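Local coordinates for Cag pathogenicity island protein (Cag10) (Helicobacter pylori 26695, PDB 6IQT) that probably serves as an assembly component of the cag type IV secretion system, as the VirB8 homologue CagV, here represented by its NTF2-like domain, at residues S33-F38 with F152-F157; N26-V31 with I94-V99; V39-G44 with R51-Q56; Q56-Q59 with F65-Q68. All blocks are in the same frame, centred on the assembly; numbering follows the deposited sequence.

Helix 30-43 is the common element of the first three contacts. From the N terminus, 26-31 leads into this helix and closes a loop with 94-99 on strand 84-98 (interaction 2). The next turns, 33-38, meet 152-157 at the start of the last strand (interaction 1), so interactions 1 and 2 cross along the chain. Interaction 3 joins the end of the same helix, 39-44, to 51-56. Interaction 4 joins 56-59 to 65-68, sharing Gln-56 with interaction 3. Both short loops nest inside those of interactions 1 and 2. Together the four contacts link the three helices in succession and tie helix 30-43 to the two strands outermost within the chain.

Interaction 1 of 4, residues S33-F38 with F152-F157; sequences SATSKF and FGFKVF
Phe-154 reaches from the start of strand 154-163 to helix 30-43, and its ring meets Ala-34 and Thr-35. Its CG stands anti to the backbone N (chi1 179°), which carries the ring away from the strand and onto the helix. At the base of the side chain, CB already touches Ala-34 CB. One atom further, CG lies 3.5 Å from Ala-34 CB. This methyl sits over one face of the ring, shifted toward the rim. It makes a CH-pi contact, with Ala-34 CB 3.7 Å from the centroid of the Phe-154 ring. CD2 and CD1 remain near the same methyl. At the far end, CZ of Phe-154 comes to 3.5 Å from Thr-35 OG1, and the two side chains pass at a slant. The hydroxyl oxygen is hydrogen-bonded to Val-31 O, one turn back in the helix.

A second CH-pi contact lies one helical turn on. Val-156 CG2 stands over the centre of the Phe-38 ring, 3.7 Å from its centroid and only 10° off the normal. All six ring carbons are therefore at similar distances from this one methyl. Val-156 and Phe-38 approach from opposite directions, and the closest ring atom to CG2 is CE1.

The two apolar contacts pack helix 30-43 against the last strand of the antiparallel sheet of this NTF2-like domain. The helix and strand axes cross at -57°. Around the contact, Tyr-135 stacks on Phe-154, Ile-133 of strand 125-137 touches Thr-35, Phe-154 and Val-156, and Leu-57 of helix 50-59 packs on Phe-38.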
# COMPACT_ATOMS: atom_id res chain seq x y z
N SER A 33 8.92 -12.90 12.21
CA SER A 33 10.34 -12.55 12.15
C SER A 33 10.77 -12.16 10.74
O SER A 33 11.54 -11.20 10.56
CB SER A 33 11.20 -13.72 12.65
OG SER A 33 10.91 -14.03 14.00
N ALA A 34 10.36 -12.94 9.75
CA ALA A 34 10.70 -12.62 8.36
C ALA A 34 10.12 -11.27 7.95
O ALA A 34 10.78 -10.46 7.29
CB ALA A 34 10.21 -13.73 7.43
N THR A 35 8.87 -11.01 8.36
CA THR A 35 8.21 -9.77 7.99
C THR A 35 8.92 -8.57 8.62
O THR A 35 9.10 -7.54 7.97
CB THR A 35 6.74 -9.81 8.40
OG1 THR A 35 6.10 -10.91 7.73
CG2 THR A 35 6.02 -8.53 7.98
N SER A 36 9.35 -8.71 9.87
CA SER A 36 10.06 -7.62 10.53
C SER A 36 11.40 -7.34 9.84
O SER A 36 11.77 -6.17 9.65
CB SER A 36 10.26 -7.98 12.01
OG SER A 36 11.04 -6.99 12.64
N LYS A 37 12.12 -8.39 9.46
CA LYS A 37 13.38 -8.21 8.74
C LYS A 37 13.14 -7.54 7.39
O LYS A 37 13.88 -6.64 6.99
CB LYS A 37 14.07 -9.56 8.58
CG LYS A 37 15.55 -9.46 8.09
CD LYS A 37 16.28 -8.33 8.80
CE LYS A 37 17.80 -8.46 8.68
NZ LYS A 37 18.52 -7.39 9.43
N PHE A 38 12.09 -7.97 6.68
CA PHE A 38 11.74 -7.40 5.39
C PHE A 38 11.40 -5.92 5.51
O PHE A 38 11.86 -5.10 4.71
CB PHE A 38 10.56 -8.18 4.80
CG PHE A 38 9.99 -7.59 3.54
CD1 PHE A 38 10.60 -7.83 2.31
CD2 PHE A 38 8.84 -6.81 3.58
CE1 PHE A 38 10.06 -7.30 1.13
CE2 PHE A 38 8.31 -6.27 2.41
CZ PHE A 38 8.92 -6.52 1.18
N PHE A 152 14.33 -20.17 5.17
CA PHE A 152 13.09 -20.93 5.04
C PHE A 152 12.26 -20.46 3.84
O PHE A 152 11.13 -20.91 3.68
CB PHE A 152 12.30 -20.86 6.35
CG PHE A 152 13.03 -21.47 7.53
CD1 PHE A 152 13.81 -22.60 7.37
CD2 PHE A 152 12.96 -20.89 8.79
CE1 PHE A 152 14.50 -23.17 8.45
CE2 PHE A 152 13.65 -21.44 9.86
CZ PHE A 152 14.43 -22.58 9.69
N GLY A 153 12.82 -19.59 3.00
CA GLY A 153 12.15 -19.20 1.78
C GLY A 153 10.86 -18.40 1.92
O GLY A 153 9.92 -18.61 1.15
N PHE A 154 10.79 -17.48 2.89
CA PHE A 154 9.68 -16.54 2.95
C PHE A 154 9.77 -15.57 1.77
O PHE A 154 10.80 -14.90 1.60
CB PHE A 154 9.73 -15.77 4.27
CG PHE A 154 8.66 -14.74 4.45
CD1 PHE A 154 7.45 -15.07 5.03
CD2 PHE A 154 8.90 -13.41 4.12
CE1 PHE A 154 6.47 -14.11 5.24
CE2 PHE A 154 7.92 -12.44 4.33
CZ PHE A 154 6.70 -12.79 4.88
N LYS A 155 8.72 -15.49 0.94
CA LYS A 155 8.75 -14.64 -0.25
C LYS A 155 7.57 -13.69 -0.31
O LYS A 155 6.42 -14.12 -0.24
CB LYS A 155 8.77 -15.48 -1.53
CG LYS A 155 9.96 -16.44 -1.62
CD LYS A 155 11.26 -15.69 -1.76
CE LYS A 155 12.41 -16.70 -1.92
NZ LYS A 155 13.76 -16.07 -2.04
N VAL A 156 7.86 -12.39 -0.48
CA VAL A 156 6.83 -11.36 -0.63
C VAL A 156 6.44 -11.26 -2.10
O VAL A 156 7.30 -11.18 -2.98
CB VAL A 156 7.34 -10.00 -0.11
CG1 VAL A 156 6.31 -8.90 -0.36
CG2 VAL A 156 7.69 -10.11 1.39
N PHE A 157 5.13 -11.24 -2.36
CA PHE A 157 4.63 -11.14 -3.73
C PHE A 157 4.03 -9.79 -4.06
O PHE A 157 3.92 -9.45 -5.24
CB PHE A 157 3.56 -12.21 -3.99
CG PHE A 157 4.13 -13.58 -4.20
CD1 PHE A 157 4.71 -14.28 -3.15
CD2 PHE A 157 4.08 -14.18 -5.46
CE1 PHE A 157 5.24 -15.56 -3.34
CE2 PHE A 157 4.60 -15.46 -5.66
CZ PHE A 157 5.19 -16.15 -4.60

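Interaction 2 of 4, residues N26-V31 with I94-V99; sequences NSEAVV and IQREKV
Glu-28 and Val-31 meet the side chain of Arg-96. The contact joins the loop that leads into helix 30-43, and the first turn of that helix, to strand 84-98, outermost in this chain, of the curved sheet in this NTF2-like, VirB8-type domain. The closer-packed side is around the guanidinium. Glu-28 CG lies over one face of the group, offset toward its rim, with CG 3.6 Å from Arg-96 NH1. Val-31 CG1 is 3.8 Å from the same NH1. Val-31 is buried and also packs on Leu-107, Tyr-135 and Phe-137.

The outer side is looser, and Glu-28 is exposed there. Its carboxylate stacks on the guanidinium with the planes 24° apart. The salt bridge is long, with Glu-28 OE2 3.9 Å from Arg-96 NE. The oxygen is well out of the guanidinium plane, so charge attraction acts without a directed N-H. The stronger polar partner of Arg-96 is Asp-32, which forms a salt bridge to NH2.

The arginine chain bends at chi3 (83°), which turns its end back along its own strand. There, Arg-96 NH2 makes a weak hydrogen bond of 3.4 Å to Ile-94 O.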
# COMPACT_ATOMS: atom_id res chain seq x y z
N ASN A 26 6.64 -23.16 8.54
CA ASN A 26 5.49 -22.28 8.35
C ASN A 26 4.80 -22.12 9.70
O ASN A 26 4.02 -22.98 10.12
CB ASN A 26 4.55 -22.85 7.29
CG ASN A 26 3.45 -21.88 6.90
OD1 ASN A 26 3.21 -20.87 7.57
ND2 ASN A 26 2.78 -22.18 5.79
N SER A 27 5.11 -21.03 10.40
CA SER A 27 4.53 -20.75 11.70
C SER A 27 4.39 -19.25 11.87
O SER A 27 5.10 -18.46 11.23
CB SER A 27 5.38 -21.30 12.85
OG SER A 27 6.59 -20.56 12.94
N GLU A 28 3.41 -18.86 12.69
CA GLU A 28 3.41 -17.53 13.28
C GLU A 28 4.49 -17.52 14.34
O GLU A 28 4.34 -18.12 15.42
CB GLU A 28 2.07 -17.20 13.94
CG GLU A 28 0.83 -17.34 13.10
CD GLU A 28 -0.42 -17.20 13.96
OE1 GLU A 28 -0.27 -16.78 15.14
OE2 GLU A 28 -1.54 -17.48 13.49
N ALA A 29 5.59 -16.86 14.02
CA ALA A 29 6.84 -16.73 14.75
C ALA A 29 7.81 -16.53 13.60
O ALA A 29 8.44 -15.47 13.49
CB ALA A 29 7.22 -17.93 15.63
N VAL A 30 7.87 -17.51 12.70
CA VAL A 30 8.76 -17.40 11.54
C VAL A 30 8.24 -16.34 10.58
O VAL A 30 9.01 -15.51 10.08
CB VAL A 30 8.92 -18.77 10.84
CG1 VAL A 30 9.56 -18.61 9.48
CG2 VAL A 30 9.75 -19.71 11.70
N VAL A 31 6.93 -16.33 10.32
CA VAL A 31 6.36 -15.31 9.45
C VAL A 31 6.62 -13.93 10.02
O VAL A 31 7.04 -13.00 9.31
CB VAL A 31 4.85 -15.57 9.25
CG1 VAL A 31 4.15 -14.32 8.69
CG2 VAL A 31 4.62 -16.74 8.29
N ILE A 94 0.36 -7.88 14.15
CA ILE A 94 0.21 -8.29 12.75
C ILE A 94 -1.07 -9.11 12.64
O ILE A 94 -1.22 -10.14 13.30
CB ILE A 94 1.43 -9.11 12.29
CG1 ILE A 94 2.72 -8.30 12.38
CG2 ILE A 94 1.22 -9.65 10.87
CD1 ILE A 94 4.00 -9.20 12.34
N GLN A 95 -1.99 -8.66 11.79
CA GLN A 95 -3.19 -9.43 11.47
C GLN A 95 -2.99 -10.19 10.16
O GLN A 95 -2.30 -9.72 9.25
CB GLN A 95 -4.40 -8.50 11.37
CG GLN A 95 -4.60 -7.72 12.65
CD GLN A 95 -5.95 -7.06 12.72
OE1 GLN A 95 -6.91 -7.65 13.21
NE2 GLN A 95 -6.03 -5.84 12.21
N ARG A 96 -3.60 -11.37 10.08
CA ARG A 96 -3.34 -12.24 8.95
C ARG A 96 -4.62 -12.87 8.45
O ARG A 96 -5.55 -13.13 9.21
CB ARG A 96 -2.33 -13.35 9.31
CG ARG A 96 -2.72 -14.25 10.48
CD ARG A 96 -1.45 -14.84 11.07
NE ARG A 96 -0.84 -13.90 12.00
CZ ARG A 96 0.46 -13.65 12.07
NH1 ARG A 96 1.32 -14.27 11.27
NH2 ARG A 96 0.91 -12.77 12.95
N GLU A 97 -4.66 -13.12 7.14
CA GLU A 97 -5.82 -13.73 6.52
C GLU A 97 -5.38 -14.40 5.23
O GLU A 97 -4.67 -13.78 4.43
CB GLU A 97 -6.90 -12.67 6.25
CG GLU A 97 -8.28 -13.21 5.96
CD GLU A 97 -9.40 -12.21 6.30
OE1 GLU A 97 -10.40 -12.63 6.92
OE2 GLU A 97 -9.28 -11.01 5.95
N LYS A 98 -5.79 -15.64 5.04
CA LYS A 98 -5.58 -16.32 3.77
C LYS A 98 -6.40 -15.64 2.67
O LYS A 98 -7.57 -15.31 2.87
CB LYS A 98 -5.96 -17.79 3.89
CG LYS A 98 -5.55 -18.63 2.70
CD LYS A 98 -4.05 -18.83 2.67
CE LYS A 98 -3.58 -19.27 1.30
NZ LYS A 98 -4.24 -20.53 0.82
N VAL A 99 -5.76 -15.37 1.53
CA VAL A 99 -6.48 -14.82 0.38
C VAL A 99 -7.27 -15.95 -0.27
O VAL A 99 -6.72 -17.01 -0.59
CB VAL A 99 -5.50 -14.17 -0.62
CG1 VAL A 99 -6.22 -13.71 -1.89
CG2 VAL A 99 -4.79 -12.97 0.02

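Interaction 3 of 4, residues V39-G44 with R51-Q56; sequences VSLLFG and RDRKDQ
Leu-41 and Arg-53 mark the nearest backbones, with CA atoms 6.3 Å apart, where helices 39-43 and 51-56 cross at -124° with axes 9.6 Å apart. Arg-53 CG is anti to the backbone N, and the chain bends at chi3 (-60°). This brings the guanidinium to the C-terminal end of helix 30-43. Its NH1 gives a weak hydrogen bond to Leu-41 O, 3.4 Å long but nearly straight at 166°. NH1 is also 3.1 Å from Ser-40 O, which lies at the edge of the guanidinium, in its plane. Gly-44 O takes a different place, over one face of the group. It lies 3.4 Å from NH1, but the angle is too poor for a hydrogen bond. The positive group thus sits among carbonyl oxygens at a helix C-terminus, where the helix dipole would probably favour it.

Helices 30-43 and 50-59 follow each other in the chain and pack together in this NTF2-like, VirB8-type domain. Leu-42 and Phe-43 face elsewhere, toward Met-72 of helix 66-80 and Ile-159 of strand 154-163.

The apolar part of the contact lies beside the arginine. Leu-41 and Gln-56 cross at about a right angle. Leu-41 CD2 lies 3.9 Å from Gln-56 CB, and CD1 is 4.0 Å from the same atom. The amide end is touched as well, with Gln-56 OE1 3.9 Å from Leu-41 CD2.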
# COMPACT_ATOMS: atom_id res chain seq x y z
N VAL A 39 10.60 -5.56 6.52
CA VAL A 39 10.23 -4.16 6.74
C VAL A 39 11.47 -3.33 7.01
O VAL A 39 11.63 -2.22 6.47
CB VAL A 39 9.22 -4.04 7.90
CG1 VAL A 39 9.20 -2.62 8.45
CG2 VAL A 39 7.81 -4.49 7.43
N SER A 40 12.35 -3.83 7.88
CA SER A 40 13.61 -3.15 8.17
C SER A 40 14.45 -2.95 6.91
O SER A 40 14.98 -1.86 6.68
CB SER A 40 14.38 -3.96 9.22
OG SER A 40 15.59 -3.31 9.54
N LEU A 41 14.56 -3.98 6.07
CA LEU A 41 15.37 -3.87 4.86
C LEU A 41 14.75 -2.91 3.84
O LEU A 41 15.47 -2.14 3.19
CB LEU A 41 15.56 -5.25 4.22
CG LEU A 41 16.43 -6.27 4.98
CD1 LEU A 41 16.16 -7.63 4.36
CD2 LEU A 41 17.91 -5.90 4.88
N LEU A 42 13.43 -2.95 3.69
CA LEU A 42 12.75 -2.19 2.64
C LEU A 42 12.57 -0.72 3.02
O LEU A 42 12.82 0.17 2.19
CB LEU A 42 11.39 -2.82 2.34
CG LEU A 42 10.58 -2.14 1.25
CD1 LEU A 42 11.31 -2.17 -0.11
CD2 LEU A 42 9.22 -2.77 1.13
N PHE A 43 12.13 -0.44 4.25
CA PHE A 43 11.81 0.92 4.65
C PHE A 43 12.95 1.61 5.39
O PHE A 43 12.94 2.84 5.51
CB PHE A 43 10.55 0.93 5.54
CG PHE A 43 9.30 0.55 4.82
CD1 PHE A 43 8.65 1.46 4.01
CD2 PHE A 43 8.78 -0.73 4.94
CE1 PHE A 43 7.50 1.11 3.33
CE2 PHE A 43 7.62 -1.09 4.26
CZ PHE A 43 6.98 -0.17 3.46
N GLY A 44 13.93 0.85 5.89
CA GLY A 44 15.06 1.43 6.58
C GLY A 44 16.16 1.81 5.61
O GLY A 44 16.08 1.51 4.42
N ARG A 51 24.79 -1.95 -0.74
CA ARG A 51 24.84 -3.13 -1.60
C ARG A 51 24.36 -4.37 -0.86
O ARG A 51 23.58 -5.16 -1.41
CB ARG A 51 26.26 -3.36 -2.13
CG ARG A 51 26.42 -4.68 -2.92
CD ARG A 51 27.18 -5.73 -2.09
NE ARG A 51 27.57 -6.92 -2.86
CZ ARG A 51 28.62 -7.69 -2.56
NH1 ARG A 51 29.38 -7.41 -1.51
NH2 ARG A 51 28.91 -8.74 -3.31
N ASP A 52 24.84 -4.57 0.37
CA ASP A 52 24.40 -5.72 1.16
C ASP A 52 22.90 -5.63 1.46
O ASP A 52 22.19 -6.64 1.45
CB ASP A 52 25.21 -5.83 2.45
CG ASP A 52 26.72 -6.07 2.21
OD1 ASP A 52 27.09 -6.61 1.14
OD2 ASP A 52 27.53 -5.73 3.10
N ARG A 53 22.40 -4.41 1.72
CA ARG A 53 20.97 -4.23 1.97
C ARG A 53 20.14 -4.64 0.77
O ARG A 53 19.15 -5.37 0.91
CB ARG A 53 20.67 -2.77 2.36
CG ARG A 53 19.14 -2.52 2.59
CD ARG A 53 18.81 -1.05 2.85
NE ARG A 53 19.49 -0.57 4.04
CZ ARG A 53 19.02 -0.68 5.28
NH1 ARG A 53 17.82 -1.22 5.51
NH2 ARG A 53 19.74 -0.22 6.29
N LYS A 54 20.54 -4.22 -0.44
CA LYS A 54 19.79 -4.61 -1.64
C LYS A 54 19.83 -6.12 -1.86
O LYS A 54 18.81 -6.72 -2.23
CB LYS A 54 20.33 -3.86 -2.87
CG LYS A 54 19.71 -4.30 -4.20
CD LYS A 54 20.61 -5.32 -4.93
CE LYS A 54 20.04 -5.72 -6.30
NZ LYS A 54 20.80 -6.78 -7.01
N ASP A 55 20.98 -6.75 -1.67
CA ASP A 55 21.08 -8.20 -1.86
C ASP A 55 20.18 -8.96 -0.89
O ASP A 55 19.54 -9.95 -1.27
CB ASP A 55 22.54 -8.66 -1.68
CG ASP A 55 23.40 -8.40 -2.91
OD1 ASP A 55 22.85 -8.27 -4.02
OD2 ASP A 55 24.64 -8.32 -2.74
N GLN A 56 20.16 -8.55 0.38
CA GLN A 56 19.30 -9.23 1.35
C GLN A 56 17.83 -9.02 1.02
O GLN A 56 17.04 -9.97 1.01
CB GLN A 56 19.63 -8.75 2.76
CG GLN A 56 20.94 -9.34 3.30
CD GLN A 56 21.06 -9.17 4.81
OE1 GLN A 56 20.06 -9.06 5.51
NE2 GLN A 56 22.29 -9.13 5.31

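Interaction 4 of 4, residues Q56-Q59 with F65-Q68; sequences QLMQ and FQTQ
Met-58, a selenomethionine here, lays its selenium against the aliphatic part of Gln-66. SE is 3.8 Å from Gln-66 CB and equally far from CG. The two side chains cross at a slant. The Met-58 chain is bent at chi2 (-52°) and again at chi3, and its CE comes to 3.8 Å from Gln-66 O. Gln-66 instead runs extended beyond CG, so its amide reaches back to the main chain of Met-58.

There, Gln-66 NE2 donates a hydrogen bond of 3.1 Å to Met-58 O, with an N-H...O angle of 152°. The acceptor lies close to the plane of the glutamine amide. The donor, however, stands 41° out of the carbonyl plane and so is not on a lone pair.

The contact bridges residues 56-59 of helix 50-59 and the first turn of helix 66-80. It lies at the surface of the helical layer in this VirB8-type domain. Nearby, the buried Leu-57 packs on Phe-38 and Leu-42, and the buried Phe-65 packs on Val-156 and Ile-159.

One directed bond to a backbone carbonyl of helix 50-59 thus fixes the Gln-66 amide. The methylenes make only undirected van der Waals contact with SE, where the natural methionine would have sulfur.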
# COMPACT_ATOMS: atom_id res chain seq x y z
N GLN A 56 20.16 -8.55 0.38
CA GLN A 56 19.30 -9.23 1.35
C GLN A 56 17.83 -9.02 1.02
O GLN A 56 17.04 -9.97 1.01
CB GLN A 56 19.63 -8.75 2.76
CG GLN A 56 20.94 -9.34 3.30
CD GLN A 56 21.06 -9.17 4.81
OE1 GLN A 56 20.06 -9.06 5.51
NE2 GLN A 56 22.29 -9.13 5.31
N LEU A 57 17.44 -7.78 0.70
CA LEU A 57 16.06 -7.48 0.34
C LEU A 57 15.57 -8.35 -0.81
O LEU A 57 14.47 -8.93 -0.75
CB LEU A 57 15.95 -5.99 -0.02
CG LEU A 57 14.60 -5.52 -0.55
CD1 LEU A 57 13.50 -5.83 0.45
CD2 LEU A 57 14.64 -4.01 -0.84
N MSE A 58 16.36 -8.46 -1.87
CA MSE A 58 16.08 -9.29 -3.03
C MSE A 58 15.72 -10.75 -2.64
O MSE A 58 14.83 -11.38 -3.22
CB MSE A 58 17.30 -9.29 -3.95
CG MSE A 58 17.51 -7.98 -4.68
SE MSE A 58 15.87 -7.46 -5.61
CE MSE A 58 15.36 -5.94 -4.51
N GLN A 59 16.41 -11.25 -1.61
CA GLN A 59 16.20 -12.62 -1.12
C GLN A 59 14.83 -12.83 -0.48
O GLN A 59 14.36 -13.97 -0.40
CB GLN A 59 17.28 -12.96 -0.09
CG GLN A 59 18.61 -13.28 -0.69
CD GLN A 59 18.72 -14.74 -0.99
OE1 GLN A 59 19.18 -15.52 -0.15
NE2 GLN A 59 18.27 -15.14 -2.17
N PHE A 65 8.14 -9.69 -7.71
CA PHE A 65 8.07 -8.49 -6.89
C PHE A 65 9.41 -7.74 -6.81
O PHE A 65 9.44 -6.63 -6.26
CB PHE A 65 7.57 -8.86 -5.48
CG PHE A 65 7.38 -7.69 -4.57
CD1 PHE A 65 6.38 -6.76 -4.82
CD2 PHE A 65 8.21 -7.49 -3.47
CE1 PHE A 65 6.20 -5.65 -3.99
CE2 PHE A 65 8.05 -6.40 -2.64
CZ PHE A 65 7.03 -5.48 -2.90
N GLN A 66 10.50 -8.31 -7.34
CA GLN A 66 11.82 -7.74 -7.08
C GLN A 66 11.99 -6.35 -7.69
O GLN A 66 12.67 -5.49 -7.11
CB GLN A 66 12.89 -8.70 -7.61
CG GLN A 66 13.10 -9.87 -6.69
CD GLN A 66 14.12 -10.85 -7.19
OE1 GLN A 66 14.43 -10.90 -8.38
NE2 GLN A 66 14.67 -11.65 -6.27
N THR A 67 11.35 -6.10 -8.82
CA THR A 67 11.46 -4.80 -9.45
C THR A 67 10.83 -3.71 -8.60
O THR A 67 11.40 -2.63 -8.42
CB THR A 67 10.81 -4.85 -10.83
OG1 THR A 67 11.66 -5.61 -11.70
CG2 THR A 67 10.64 -3.47 -11.38
N GLN A 68 9.65 -3.97 -8.04
CA GLN A 68 9.01 -2.97 -7.20
C GLN A 68 9.81 -2.73 -5.91
O GLN A 68 9.94 -1.58 -5.46
CB GLN A 68 7.57 -3.40 -6.89
CG GLN A 68 6.83 -2.48 -5.95
CD GLN A 68 6.61 -1.11 -6.53
OE1 GLN A 68 6.75 -0.89 -7.74
NE2 GLN A 68 6.27 -0.16 -5.67